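Local coordinates for protein fatty Acyl-Adenylate Ligase (Escherichia coli, PDB 3PBK) that belongs to the AMP-binding enzyme family of the ANL superfamily, as expected of a fatty acyl-adenylate ligase, at residues A[35-39]-A[82-87]; A[40-44]-A[257-261]; A[212-218]-A[300-304]; A[218-224]-A[270-276]; A[280-284]-A[314-318]. One frame throughout, in Å; residues are numbered along the deposited sequence.

In the fold
Interactions 1, 3 and 4 all reach the mixed central sheet. Interaction 4 is its buried heart, where two neighbouring parallel strands bond backbone to backbone. Interaction 3 adjoins it: the two share Asp218, and a partly buried arginine–aspartate salt bridge ties the loop before strand 220-222 to the chain entering the next strand, 302-305. Interaction 1 is also buried, but apolar, setting a helix against strand 35-39. Interaction 2 lies at the surface, at the turn that follows this strand, and gathers arginines. Interaction 5 is partly buried and packs two helices through aromatic rings. Trp261 of interaction 2 touches interactions 3, 4 and 5. Tyr280 of interaction 5 reaches Gly304 of interaction 3.

Interaction 1 (A[35-39]-A[82-87]); sequences GMNFY and TSSEFV
Ser83, which lies against the ring of Phe38, has a carbonyl O that accepts two backbone N-H groups: Val87 N lies 3.1 Å from Ser83 O, and Phe86 N makes a weak second bond. Ser83 is also the N-cap of helix 84-95. Its OG accepts from Phe86 N at 3.1 Å, with an N-H...O angle of 149°. The contact joins the start of a helix to strand 35-39 of the central mixed sheet of this ANL-family enzyme. Phe38 carries most of it. Its CG stands beside the backbone N, opposite the carbonyl carbon (chi1 -53°), and the ring reaches the first turn of the helix. One ring face takes Ser84 N, 3.1 Å above the plane and displaced toward the rim. Ser84 CB lies 3.7 Å from Phe38 CE2. Tyr248, of the neighbouring strand 246-248, also meets the Phe38 ring. Val87 approaches near the ring plane, at the edge, with its CG2 4.2 Å from Phe38 CZ. The other branch of Val87 serves Met36, a selenomethionine. The two side chains meet tip to tip, and Val87 CG1 is 3.9 Å from both SE and CE of Met36.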
# COMPACT_ATOMS: atom_id res chain seq x y z
N GLY A 35 2.68 -11.30 -20.54
CA GLY A 35 2.74 -12.09 -19.34
C GLY A 35 3.62 -11.42 -18.32
O GLY A 35 3.97 -10.24 -18.46
N MSE A 36 3.98 -12.17 -17.29
CA MSE A 36 4.82 -11.67 -16.23
C MSE A 36 6.25 -12.15 -16.35
O MSE A 36 6.51 -13.24 -16.87
CB MSE A 36 4.25 -12.09 -14.89
CG MSE A 36 3.02 -11.34 -14.51
SE MSE A 36 1.71 -12.59 -13.85
CE MSE A 36 0.49 -11.35 -12.93
N ASN A 37 7.17 -11.34 -15.86
CA ASN A 37 8.57 -11.67 -15.86
C ASN A 37 9.22 -11.40 -14.50
O ASN A 37 9.30 -10.25 -14.05
CB ASN A 37 9.27 -10.92 -16.99
CG ASN A 37 8.54 -11.08 -18.31
OD1 ASN A 37 8.92 -11.91 -19.14
ND2 ASN A 37 7.48 -10.31 -18.50
N PHE A 38 9.66 -12.46 -13.84
CA PHE A 38 10.29 -12.36 -12.53
C PHE A 38 11.81 -12.25 -12.63
O PHE A 38 12.46 -13.14 -13.17
CB PHE A 38 9.92 -13.57 -11.69
CG PHE A 38 8.45 -13.79 -11.61
CD1 PHE A 38 7.73 -13.27 -10.54
CD2 PHE A 38 7.79 -14.50 -12.59
CE1 PHE A 38 6.37 -13.47 -10.45
CE2 PHE A 38 6.42 -14.72 -12.51
CZ PHE A 38 5.71 -14.20 -11.43
N TYR A 39 12.35 -11.16 -12.10
CA TYR A 39 13.77 -10.88 -12.21
C TYR A 39 14.48 -11.03 -10.87
O TYR A 39 13.91 -10.70 -9.84
CB TYR A 39 13.99 -9.48 -12.77
CG TYR A 39 13.83 -9.39 -14.27
CD1 TYR A 39 12.59 -9.24 -14.84
CD2 TYR A 39 14.93 -9.47 -15.11
CE1 TYR A 39 12.44 -9.16 -16.22
CE2 TYR A 39 14.79 -9.39 -16.49
CZ TYR A 39 13.54 -9.23 -17.04
OH TYR A 39 13.39 -9.15 -18.41
N THR A 82 6.44 -12.94 -4.22
CA THR A 82 6.49 -12.48 -5.60
C THR A 82 6.98 -13.62 -6.51
O THR A 82 8.16 -13.67 -6.88
CB THR A 82 7.36 -11.22 -5.75
OG1 THR A 82 6.86 -10.21 -4.87
CG2 THR A 82 7.31 -10.71 -7.17
N SER A 83 6.08 -14.52 -6.87
CA SER A 83 6.46 -15.74 -7.56
C SER A 83 5.40 -16.28 -8.50
O SER A 83 4.21 -16.26 -8.17
CB SER A 83 6.80 -16.83 -6.54
OG SER A 83 5.65 -17.21 -5.80
N SER A 84 5.84 -16.79 -9.64
CA SER A 84 4.98 -17.52 -10.56
C SER A 84 4.06 -18.51 -9.82
O SER A 84 2.93 -18.73 -10.22
CB SER A 84 5.84 -18.26 -11.59
OG SER A 84 5.08 -18.86 -12.63
N GLU A 85 4.56 -19.08 -8.73
CA GLU A 85 3.80 -20.03 -7.91
C GLU A 85 2.60 -19.39 -7.27
O GLU A 85 1.51 -19.96 -7.25
CB GLU A 85 4.67 -20.57 -6.79
CG GLU A 85 5.70 -21.55 -7.26
CD GLU A 85 6.13 -22.46 -6.14
OE1 GLU A 85 6.42 -21.93 -5.03
OE2 GLU A 85 6.15 -23.70 -6.36
N PHE A 86 2.81 -18.21 -6.70
CA PHE A 86 1.75 -17.52 -5.99
C PHE A 86 0.67 -17.03 -6.93
O PHE A 86 -0.53 -17.10 -6.61
CB PHE A 86 2.28 -16.33 -5.22
CG PHE A 86 1.20 -15.40 -4.79
CD1 PHE A 86 0.42 -15.69 -3.69
CD2 PHE A 86 0.93 -14.26 -5.53
CE1 PHE A 86 -0.59 -14.84 -3.30
CE2 PHE A 86 -0.09 -13.40 -5.16
CZ PHE A 86 -0.85 -13.68 -4.04
N VAL A 87 1.08 -16.50 -8.08
CA VAL A 87 0.13 -16.02 -9.08
C VAL A 87 -0.81 -17.14 -9.48
O VAL A 87 -2.03 -16.96 -9.46
CB VAL A 87 0.83 -15.44 -10.32
CG1 VAL A 87 -0.19 -14.85 -11.28
CG2 VAL A 87 1.84 -14.39 -9.92

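Interaction 2 (A[40-44]-A[257-261]); sequences DRRCQ and RPLQW
Cys43 and Gln260 bring the two backbones nearest, with CA atoms 6.9 Å apart, where the loop 40-44 faces the type I beta turn from Arg257 to Gln260. Cys43 points at this turn, and its SG lies 3.5 Å from the backbone O of Gln260. Gln260 CG, set beside its backbone N (chi1 -75°), lies 3.5 Å from Arg41 O. Beyond it three arginines gather. Arg257 runs out extended between Arg41 and Arg42. Arg41 CG stands over one face of the Arg257 guanidinium, toward its rim, and Arg41 CD lies 3.4 Å from Arg257 NH2. The same NH2 sits in the plane of the Arg41 guanidinium, at its edge. Toward Arg42 the roles change: Arg257 NH2 stands over one face of that guanidinium, and the two planes are 79° apart. Like charges are therefore close. The side chains of Arg41 and Arg42 are at the surface, and both also touch a crystal neighbour. The loop itself is held by Asp40. Its OD1 accepts from Arg42 N at 2.6 Å and from Gln44 N at 3.2 Å, from opposite faces of the carboxylate plane. Asp40 N also bonds to Gln44 O at 3.0 Å. The first of the OD1 bonds makes an Asx turn, here in the connection of the beta hairpin formed by strands 35-39 and 45-50.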
# COMPACT_ATOMS: atom_id res chain seq x y z
N ASP A 40 15.72 -11.53 -10.90
CA ASP A 40 16.52 -11.65 -9.68
C ASP A 40 17.15 -10.30 -9.29
O ASP A 40 16.90 -9.30 -9.95
CB ASP A 40 17.57 -12.78 -9.81
CG ASP A 40 18.80 -12.38 -10.65
OD1 ASP A 40 19.00 -11.18 -10.92
OD2 ASP A 40 19.58 -13.29 -11.02
N ARG A 41 17.96 -10.28 -8.24
CA ARG A 41 18.49 -9.01 -7.74
C ARG A 41 19.58 -8.39 -8.61
O ARG A 41 20.12 -7.32 -8.30
CB ARG A 41 18.95 -9.13 -6.28
CG ARG A 41 20.22 -9.93 -6.08
CD ARG A 41 20.78 -9.71 -4.68
NE ARG A 41 21.72 -10.76 -4.31
CZ ARG A 41 21.36 -11.98 -3.89
NH1 ARG A 41 20.08 -12.30 -3.80
NH2 ARG A 41 22.29 -12.87 -3.57
N ARG A 42 19.91 -9.06 -9.71
CA ARG A 42 20.83 -8.51 -10.70
C ARG A 42 20.13 -8.31 -12.04
O ARG A 42 20.75 -8.44 -13.10
CB ARG A 42 22.05 -9.41 -10.86
CG ARG A 42 23.01 -9.33 -9.71
CD ARG A 42 24.38 -9.86 -10.09
NE ARG A 42 25.36 -9.60 -9.04
CZ ARG A 42 25.67 -10.46 -8.07
NH1 ARG A 42 25.08 -11.65 -8.02
NH2 ARG A 42 26.56 -10.12 -7.15
N CYS A 43 18.84 -8.00 -11.98
CA CYS A 43 18.02 -7.84 -13.19
C CYS A 43 18.31 -8.90 -14.23
O CYS A 43 18.63 -8.58 -15.38
CB CYS A 43 18.19 -6.46 -13.78
SG CYS A 43 17.79 -5.21 -12.57
N GLN A 44 18.21 -10.15 -13.81
CA GLN A 44 18.35 -11.28 -14.71
C GLN A 44 17.04 -12.07 -14.68
O GLN A 44 16.53 -12.38 -13.61
CB GLN A 44 19.51 -12.17 -14.26
CG GLN A 44 20.86 -11.52 -14.45
CD GLN A 44 21.09 -11.14 -15.90
OE1 GLN A 44 20.85 -11.95 -16.81
NE2 GLN A 44 21.55 -9.91 -16.13
N ARG A 257 19.19 -3.26 -2.85
CA ARG A 257 19.73 -2.47 -3.94
C ARG A 257 18.65 -1.66 -4.67
O ARG A 257 18.23 -2.01 -5.79
CB ARG A 257 20.50 -3.34 -4.93
CG ARG A 257 21.51 -4.29 -4.31
CD ARG A 257 22.21 -5.09 -5.42
NE ARG A 257 22.67 -6.41 -4.99
CZ ARG A 257 23.46 -7.20 -5.72
NH1 ARG A 257 23.86 -6.79 -6.92
NH2 ARG A 257 23.84 -8.39 -5.26
N PRO A 258 18.20 -0.55 -4.05
CA PRO A 258 17.18 0.32 -4.64
C PRO A 258 17.36 0.50 -6.14
O PRO A 258 16.44 0.24 -6.89
CB PRO A 258 17.41 1.65 -3.92
CG PRO A 258 17.92 1.26 -2.59
CD PRO A 258 18.69 -0.03 -2.76
N LEU A 259 18.54 0.91 -6.56
CA LEU A 259 18.75 1.28 -7.96
C LEU A 259 18.44 0.16 -8.96
O LEU A 259 18.27 0.41 -10.16
CB LEU A 259 20.17 1.81 -8.16
CG LEU A 259 20.33 3.31 -7.88
CD1 LEU A 259 19.75 4.12 -9.05
CD2 LEU A 259 19.71 3.74 -6.54
N GLN A 260 18.35 -1.06 -8.47
CA GLN A 260 18.00 -2.15 -9.37
C GLN A 260 16.60 -1.97 -9.96
O GLN A 260 16.26 -2.54 -10.99
CB GLN A 260 18.20 -3.50 -8.67
CG GLN A 260 19.67 -3.87 -8.54
CD GLN A 260 20.38 -3.93 -9.89
OE1 GLN A 260 20.33 -4.94 -10.60
NE2 GLN A 260 21.06 -2.84 -10.26
N TRP A 261 15.79 -1.14 -9.30
CA TRP A 261 14.45 -0.80 -9.76
C TRP A 261 14.54 0.06 -11.01
O TRP A 261 13.91 -0.23 -12.02
CB TRP A 261 13.70 -0.06 -8.64
CG TRP A 261 12.41 0.56 -9.03
CD1 TRP A 261 11.53 0.10 -9.94
CD2 TRP A 261 11.83 1.75 -8.48
NE1 TRP A 261 10.44 0.93 -10.02
CE2 TRP A 261 10.60 1.95 -9.12
CE3 TRP A 261 12.23 2.67 -7.51
CZ2 TRP A 261 9.77 3.04 -8.83
CZ3 TRP A 261 11.40 3.74 -7.22
CH2 TRP A 261 10.19 3.92 -7.87

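Interaction 3 (A[212-218]-A[300-304]); sequences IKLRPGD and WRVAG
Arg301 and Asp218 form a salt bridge, with NH2 of Arg301 3.0 Å from OD2 of Asp218. The bond is fairly straight, at 156°, and it uses the syn lone pair of OD2. Carboxylate and guanidinium are nearly coplanar, 7° apart. Arg301 NE also points at the carboxylate. It makes a weak bond to Asp218 OD2; its approach to OD1 is less sure, because the place of OD1 is doubtful. Arg301 NH2 has a second acceptor, Lys213 O, at 2.8 Å. Asp218 OD2 likewise has a second donor. Arg215 N reaches it at 3.2 Å from above the carboxylate plane. Arg301 thus draws together both ends of the loop between helix 197-211 and strand 220-222. The loop ends in a type II beta turn from Arg215 to Asp218. Arg301 itself immediately precedes strand 302-305, one of the parallel strands of the central sheet in this AMP-binding fold. Its chain bends at chi3 (84°), which turns the guanidinium toward the loop. The Arg215 guanidinium lies flat on it, centres 4.1 Å apart, with Arg301 NH1 over its middle. A salt bridge from Arg215 NH2 to Glu350 probably eases this pairing of like charges. Val302 CG2 lies over the opposite face of the Arg301 guanidinium, toward its rim. Farther along, Ile212 CD1 packs on Val302 CG1 at 4.3 Å. Ile212 also touches the bound 5'-O-[(S)-(dodecanoyloxy)(hydroxy)phosphoryl]adenosine.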
# COMPACT_ATOMS: atom_id res chain seq x y z
N ILE A 212 -4.71 6.15 -14.17
CA ILE A 212 -3.39 6.11 -14.77
C ILE A 212 -3.51 6.50 -16.24
O ILE A 212 -2.70 7.27 -16.75
CB ILE A 212 -2.77 4.70 -14.67
CG1 ILE A 212 -2.46 4.33 -13.21
CG2 ILE A 212 -1.51 4.60 -15.54
CD1 ILE A 212 -1.06 4.67 -12.77
N LYS A 213 -4.55 5.99 -16.89
CA LYS A 213 -4.69 6.11 -18.33
C LYS A 213 -3.56 5.37 -19.05
O LYS A 213 -2.59 5.97 -19.51
CB LYS A 213 -4.76 7.58 -18.74
CG LYS A 213 -6.01 8.25 -18.20
CD LYS A 213 -6.01 9.74 -18.43
CE LYS A 213 -7.40 10.29 -18.20
NZ LYS A 213 -7.39 11.78 -18.21
N LEU A 214 -3.69 4.05 -19.12
CA LEU A 214 -2.70 3.22 -19.80
C LEU A 214 -2.91 3.28 -21.30
O LEU A 214 -3.97 3.69 -21.78
CB LEU A 214 -2.81 1.78 -19.33
CG LEU A 214 -2.41 1.48 -17.88
CD1 LEU A 214 -2.97 0.13 -17.43
CD2 LEU A 214 -0.89 1.56 -17.71
N ARG A 215 -1.89 2.86 -22.04
CA ARG A 215 -1.91 2.89 -23.49
C ARG A 215 -1.39 1.59 -24.03
O ARG A 215 -0.72 0.84 -23.32
CB ARG A 215 -1.05 4.04 -23.99
CG ARG A 215 -1.44 5.36 -23.39
CD ARG A 215 -0.39 6.40 -23.61
NE ARG A 215 -0.88 7.73 -23.28
CZ ARG A 215 -0.15 8.83 -23.47
NH1 ARG A 215 1.08 8.72 -23.96
NH2 ARG A 215 -0.65 10.03 -23.15
N PRO A 216 -1.69 1.29 -25.29
CA PRO A 216 -1.08 0.11 -25.91
C PRO A 216 0.43 0.30 -26.00
O PRO A 216 0.90 1.40 -26.36
CB PRO A 216 -1.71 0.08 -27.31
CG PRO A 216 -2.97 0.86 -27.17
CD PRO A 216 -2.67 1.94 -26.18
N GLY A 217 1.18 -0.74 -25.65
CA GLY A 217 2.63 -0.65 -25.64
C GLY A 217 3.22 -0.30 -24.29
O GLY A 217 4.44 -0.41 -24.10
N ASP A 218 2.38 0.14 -23.35
CA ASP A 218 2.82 0.35 -21.96
C ASP A 218 3.31 -0.96 -21.35
O ASP A 218 2.87 -2.05 -21.75
CB ASP A 218 1.70 0.93 -21.09
CG ASP A 218 1.74 2.46 -21.02
OD1 ASP A 218 2.68 3.07 -21.57
OD2 ASP A 218 0.81 3.06 -20.42
N TRP A 300 10.30 5.94 -19.20
CA TRP A 300 9.46 5.96 -18.01
C TRP A 300 8.38 7.02 -18.20
O TRP A 300 8.64 8.21 -18.06
CB TRP A 300 10.29 6.26 -16.76
CG TRP A 300 9.61 5.86 -15.48
CD1 TRP A 300 8.33 5.42 -15.34
CD2 TRP A 300 10.17 5.89 -14.17
NE1 TRP A 300 8.06 5.15 -14.02
CE2 TRP A 300 9.17 5.43 -13.28
CE3 TRP A 300 11.42 6.24 -13.65
CZ2 TRP A 300 9.39 5.33 -11.90
CZ3 TRP A 300 11.63 6.13 -12.28
CH2 TRP A 300 10.62 5.68 -11.43
N ARG A 301 7.17 6.57 -18.52
CA ARG A 301 6.07 7.47 -18.88
C ARG A 301 5.26 7.94 -17.67
O ARG A 301 4.83 9.10 -17.60
CB ARG A 301 5.16 6.75 -19.87
CG ARG A 301 4.09 7.62 -20.48
CD ARG A 301 3.26 6.82 -21.46
NE ARG A 301 2.19 6.07 -20.81
CZ ARG A 301 1.12 6.63 -20.27
NH1 ARG A 301 0.99 7.95 -20.28
NH2 ARG A 301 0.18 5.88 -19.71
N VAL A 302 5.04 7.03 -16.72
CA VAL A 302 4.29 7.36 -15.52
C VAL A 302 4.97 6.81 -14.27
O VAL A 302 5.06 5.60 -14.07
CB VAL A 302 2.84 6.82 -15.61
CG1 VAL A 302 2.05 7.17 -14.34
CG2 VAL A 302 2.15 7.39 -16.84
N ALA A 303 5.48 7.73 -13.45
CA ALA A 303 6.04 7.39 -12.14
C ALA A 303 5.08 7.82 -11.03
O ALA A 303 4.96 9.01 -10.71
CB ALA A 303 7.41 8.05 -11.96
N GLY A 304 4.38 6.85 -10.45
CA GLY A 304 3.35 7.13 -9.47
C GLY A 304 3.83 7.13 -8.04
O GLY A 304 4.77 6.41 -7.69

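Interaction 4 (A[218-224]-A[270-276]); sequences DRCVSWL and GTVSVAP
Arg219 and Val221 bond to the strand beside them, joining strands 220-222 and 272-275 as parallel neighbours in the central mixed sheet. Among backbone bonds, Arg219 O takes two donors, Thr271 N at 2.9 Å and Val272 N at 3.2 Å. Val221 N returns a bond to Val272 O at 2.9 Å. One side-chain bond continues the link: Ser273 OG donates to Val221 O at 2.7 Å. That OG is also bonded to Trp261 NE1 of helix 260-267. At the end of strand 220-222, Ser222 OG accepts from Leu224 N in an ST turn. In the apolar group, Val221 CG2 lies 4.2 Å from Gly270 CA. With chi1 at 54°, Trp223 CG is tucked in beside both backbone N and carbonyl carbon, and the indole comes back toward the other segment. There Trp223 CZ2 meets Ala275 CB at 3.7 Å. The nearest Val274 side-chain atom is about 4 Å from the bound 5'-O-[(S)-(dodecanoyloxy)(hydroxy)phosphoryl]adenosine. Leu224 and Pro276 run alongside each other, pointing opposite ways, with Leu224 CD2 3.9 Å from Pro276 CD.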
# COMPACT_ATOMS: atom_id res chain seq x y z
N ASP A 218 2.38 0.14 -23.35
CA ASP A 218 2.82 0.35 -21.96
C ASP A 218 3.31 -0.96 -21.35
O ASP A 218 2.87 -2.05 -21.75
CB ASP A 218 1.70 0.93 -21.09
CG ASP A 218 1.74 2.46 -21.02
OD1 ASP A 218 2.68 3.07 -21.57
OD2 ASP A 218 0.81 3.06 -20.42
N ARG A 219 4.21 -0.85 -20.40
CA ARG A 219 4.73 -2.02 -19.71
C ARG A 219 5.10 -1.68 -18.28
O ARG A 219 5.89 -0.77 -18.04
CB ARG A 219 5.94 -2.57 -20.44
CG ARG A 219 6.95 -3.21 -19.52
CD ARG A 219 8.12 -3.71 -20.31
NE ARG A 219 7.81 -4.98 -20.94
CZ ARG A 219 8.45 -6.10 -20.64
NH1 ARG A 219 9.42 -6.04 -19.74
NH2 ARG A 219 8.14 -7.24 -21.24
N CYS A 220 4.53 -2.43 -17.33
CA CYS A 220 4.69 -2.16 -15.90
C CYS A 220 5.92 -2.77 -15.23
O CYS A 220 6.42 -3.81 -15.65
CB CYS A 220 3.44 -2.62 -15.16
SG CYS A 220 1.94 -2.13 -15.98
N VAL A 221 6.38 -2.11 -14.18
CA VAL A 221 7.52 -2.57 -13.40
C VAL A 221 7.17 -2.39 -11.93
O VAL A 221 6.81 -1.29 -11.51
CB VAL A 221 8.78 -1.74 -13.73
CG1 VAL A 221 9.96 -2.18 -12.87
CG2 VAL A 221 9.13 -1.86 -15.21
N SER A 222 7.27 -3.45 -11.14
CA SER A 222 6.97 -3.35 -9.72
C SER A 222 7.97 -4.10 -8.86
O SER A 222 8.46 -5.16 -9.24
CB SER A 222 5.56 -3.88 -9.41
OG SER A 222 5.41 -4.16 -8.03
N TRP A 223 8.29 -3.53 -7.70
CA TRP A 223 9.07 -4.24 -6.71
C TRP A 223 8.21 -4.45 -5.46
O TRP A 223 8.67 -5.01 -4.46
CB TRP A 223 10.38 -3.51 -6.39
CG TRP A 223 10.21 -2.08 -5.98
CD1 TRP A 223 10.38 -0.98 -6.76
CD2 TRP A 223 9.81 -1.60 -4.69
NE1 TRP A 223 10.12 0.16 -6.04
CE2 TRP A 223 9.76 -0.20 -4.77
CE3 TRP A 223 9.49 -2.22 -3.48
CZ2 TRP A 223 9.41 0.60 -3.68
CZ3 TRP A 223 9.14 -1.43 -2.41
CH2 TRP A 223 9.11 -0.04 -2.51
N LEU A 224 6.95 -4.01 -5.52
CA LEU A 224 6.03 -4.08 -4.39
C LEU A 224 5.62 -5.51 -4.06
O LEU A 224 5.57 -6.38 -4.94
CB LEU A 224 4.78 -3.26 -4.67
CG LEU A 224 5.04 -1.84 -5.14
CD1 LEU A 224 3.81 -1.28 -5.81
CD2 LEU A 224 5.46 -0.99 -3.96
N GLY A 270 10.89 -0.02 -19.73
CA GLY A 270 9.71 0.02 -18.89
C GLY A 270 9.01 1.36 -18.92
O GLY A 270 9.61 2.39 -19.22
N THR A 271 7.73 1.37 -18.60
CA THR A 271 6.92 2.54 -18.88
C THR A 271 6.17 3.07 -17.67
O THR A 271 6.13 4.27 -17.43
CB THR A 271 5.92 2.22 -20.02
OG1 THR A 271 6.49 2.61 -21.27
CG2 THR A 271 4.63 2.95 -19.81
N VAL A 272 5.57 2.16 -16.92
CA VAL A 272 4.72 2.53 -15.79
C VAL A 272 5.24 1.84 -14.54
O VAL A 272 5.60 0.66 -14.56
CB VAL A 272 3.24 2.13 -16.04
CG1 VAL A 272 2.44 2.16 -14.75
CG2 VAL A 272 2.62 3.06 -17.05
N SER A 273 5.30 2.58 -13.45
CA SER A 273 5.66 1.98 -12.18
C SER A 273 5.17 2.89 -11.09
O SER A 273 5.02 4.09 -11.30
CB SER A 273 7.17 1.81 -12.07
OG SER A 273 7.50 1.26 -10.82
N VAL A 274 4.91 2.32 -9.93
CA VAL A 274 4.42 3.12 -8.82
C VAL A 274 5.04 2.59 -7.54
O VAL A 274 5.19 1.38 -7.38
CB VAL A 274 2.87 3.09 -8.71
CG1 VAL A 274 2.40 4.00 -7.59
CG2 VAL A 274 2.23 3.49 -10.03
N ALA A 275 5.41 3.50 -6.65
CA ALA A 275 6.02 3.15 -5.38
C ALA A 275 5.56 4.15 -4.33
O ALA A 275 5.02 5.20 -4.67
CB ALA A 275 7.53 3.19 -5.52
N PRO A 276 5.78 3.83 -3.04
CA PRO A 276 5.54 4.78 -1.95
C PRO A 276 6.62 5.86 -1.93
O PRO A 276 7.69 5.67 -2.50
CB PRO A 276 5.68 3.91 -0.70
CG PRO A 276 5.81 2.50 -1.17
CD PRO A 276 6.32 2.56 -2.56

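Interaction 5 (A[280-284]-A[314-318]); sequences YELCQ and QLHQF
Tyr280 starts its contact with helix 312-322 at CB, which lies 3.9 Å from Leu315 CD2 and 4.1 Å from Phe318 CD2. Its CG also meets Leu315 CD2, at 3.9 Å. The ring then divides its neighbours. CD2 faces the same leucine methyl, while CD1 stands 3.8 Å above the Phe318 ring plane, over its centre. This is a T-shaped (edge-to-face) pair, the edge of Tyr280 on the face of Phe318. The centroids are 5.2 Å apart and the planes meet at 89°. At the tip, the Tyr280 hydroxyl bonds to Gly304 O of strand 302-305. Phe318 CG is placed opposite its own backbone N (chi1 172°), which sends the ring toward Tyr280 and Cys283 of the other helix. There Cys283 CB lies in the ring plane, at the edge, 4.0 Å from Phe318 CE2. Gln284 CB rests on Phe318 CA. Polar side chains border this core. Glu281 CB packs against the amide of Gln314, while the Glu281 carboxylate forms a salt bridge with Arg285. The amides of Gln284 and Gln317 lie close, but as modelled two NE2 donors face each other at 3.4 Å. The axes of the two short helix segments come within 9.2 Å and cross at 41°. Helices 277-285 and 312-322 follow the parallel strands 272-275 and 302-305, as in consecutive beta-alpha-beta units.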
# COMPACT_ATOMS: atom_id res chain seq x y z
N TYR A 280 11.15 6.20 -3.62
CA TYR A 280 11.82 7.21 -4.43
C TYR A 280 12.99 7.80 -3.67
O TYR A 280 14.07 8.00 -4.22
CB TYR A 280 10.84 8.31 -4.85
CG TYR A 280 9.89 7.91 -5.97
CD1 TYR A 280 10.29 7.97 -7.30
CD2 TYR A 280 8.60 7.46 -5.69
CE1 TYR A 280 9.41 7.59 -8.33
CE2 TYR A 280 7.72 7.08 -6.72
CZ TYR A 280 8.14 7.15 -8.03
OH TYR A 280 7.28 6.78 -9.04
N GLU A 281 12.76 8.08 -2.40
CA GLU A 281 13.79 8.67 -1.57
C GLU A 281 14.98 7.73 -1.39
O GLU A 281 16.12 8.14 -1.54
CB GLU A 281 13.21 9.07 -0.22
CG GLU A 281 14.13 9.93 0.62
CD GLU A 281 14.99 9.10 1.53
OE1 GLU A 281 14.75 7.87 1.63
OE2 GLU A 281 15.91 9.68 2.15
N LEU A 282 14.69 6.47 -1.08
CA LEU A 282 15.72 5.45 -0.96
C LEU A 282 16.69 5.56 -2.14
O LEU A 282 17.89 5.63 -1.95
CB LEU A 282 15.09 4.06 -0.96
CG LEU A 282 15.45 3.03 0.12
CD1 LEU A 282 15.47 1.65 -0.49
CD2 LEU A 282 16.78 3.30 0.77
N CYS A 283 16.15 5.58 -3.35
CA CYS A 283 16.96 5.66 -4.57
C CYS A 283 17.94 6.82 -4.62
O CYS A 283 19.15 6.62 -4.76
CB CYS A 283 16.06 5.74 -5.80
SG CYS A 283 15.47 4.14 -6.35
N GLN A 284 17.42 8.03 -4.55
CA GLN A 284 18.25 9.23 -4.66
C GLN A 284 19.25 9.31 -3.50
O GLN A 284 20.33 9.86 -3.64
CB GLN A 284 17.36 10.47 -4.78
CG GLN A 284 18.03 11.79 -4.44
CD GLN A 284 17.81 12.18 -2.99
OE1 GLN A 284 16.80 11.80 -2.38
NE2 GLN A 284 18.75 12.93 -2.43
N GLN A 314 10.90 15.92 -1.47
CA GLN A 314 11.69 14.75 -1.83
C GLN A 314 11.61 14.50 -3.32
O GLN A 314 12.63 14.39 -4.00
CB GLN A 314 11.20 13.51 -1.09
CG GLN A 314 11.84 13.29 0.25
CD GLN A 314 11.03 12.37 1.13
OE1 GLN A 314 10.92 12.58 2.34
NE2 GLN A 314 10.43 11.34 0.53
N LEU A 315 10.39 14.42 -3.83
CA LEU A 315 10.19 14.11 -5.23
C LEU A 315 11.00 15.07 -6.10
O LEU A 315 11.57 14.68 -7.12
CB LEU A 315 8.71 14.09 -5.58
CG LEU A 315 8.04 12.89 -4.90
CD1 LEU A 315 6.56 12.86 -5.17
CD2 LEU A 315 8.68 11.58 -5.33
N HIS A 316 11.08 16.33 -5.67
CA HIS A 316 11.93 17.27 -6.36
C HIS A 316 13.38 16.81 -6.26
O HIS A 316 14.10 16.76 -7.26
CB HIS A 316 11.75 18.70 -5.82
CG HIS A 316 12.77 19.67 -6.35
ND1 HIS A 316 13.31 20.67 -5.58
CD2 HIS A 316 13.37 19.75 -7.56
CE1 HIS A 316 14.20 21.34 -6.29
NE2 HIS A 316 14.26 20.80 -7.50
N GLN A 317 13.82 16.45 -5.06
CA GLN A 317 15.18 15.94 -4.94
C GLN A 317 15.40 14.80 -5.93
O GLN A 317 16.38 14.81 -6.66
CB GLN A 317 15.48 15.48 -3.51
CG GLN A 317 15.86 16.59 -2.53
CD GLN A 317 16.08 16.06 -1.10
OE1 GLN A 317 15.18 16.13 -0.25
NE2 GLN A 317 17.28 15.52 -0.85
N PHE A 318 14.50 13.83 -5.95
CA PHE A 318 14.68 12.68 -6.82
C PHE A 318 14.79 13.11 -8.29
O PHE A 318 15.66 12.63 -9.02
CB PHE A 318 13.56 11.67 -6.62
CG PHE A 318 13.56 10.53 -7.61
CD1 PHE A 318 13.03 10.69 -8.88
CD2 PHE A 318 14.06 9.28 -7.26
CE1 PHE A 318 13.02 9.64 -9.79
CE2 PHE A 318 14.05 8.23 -8.17
CZ PHE A 318 13.53 8.41 -9.43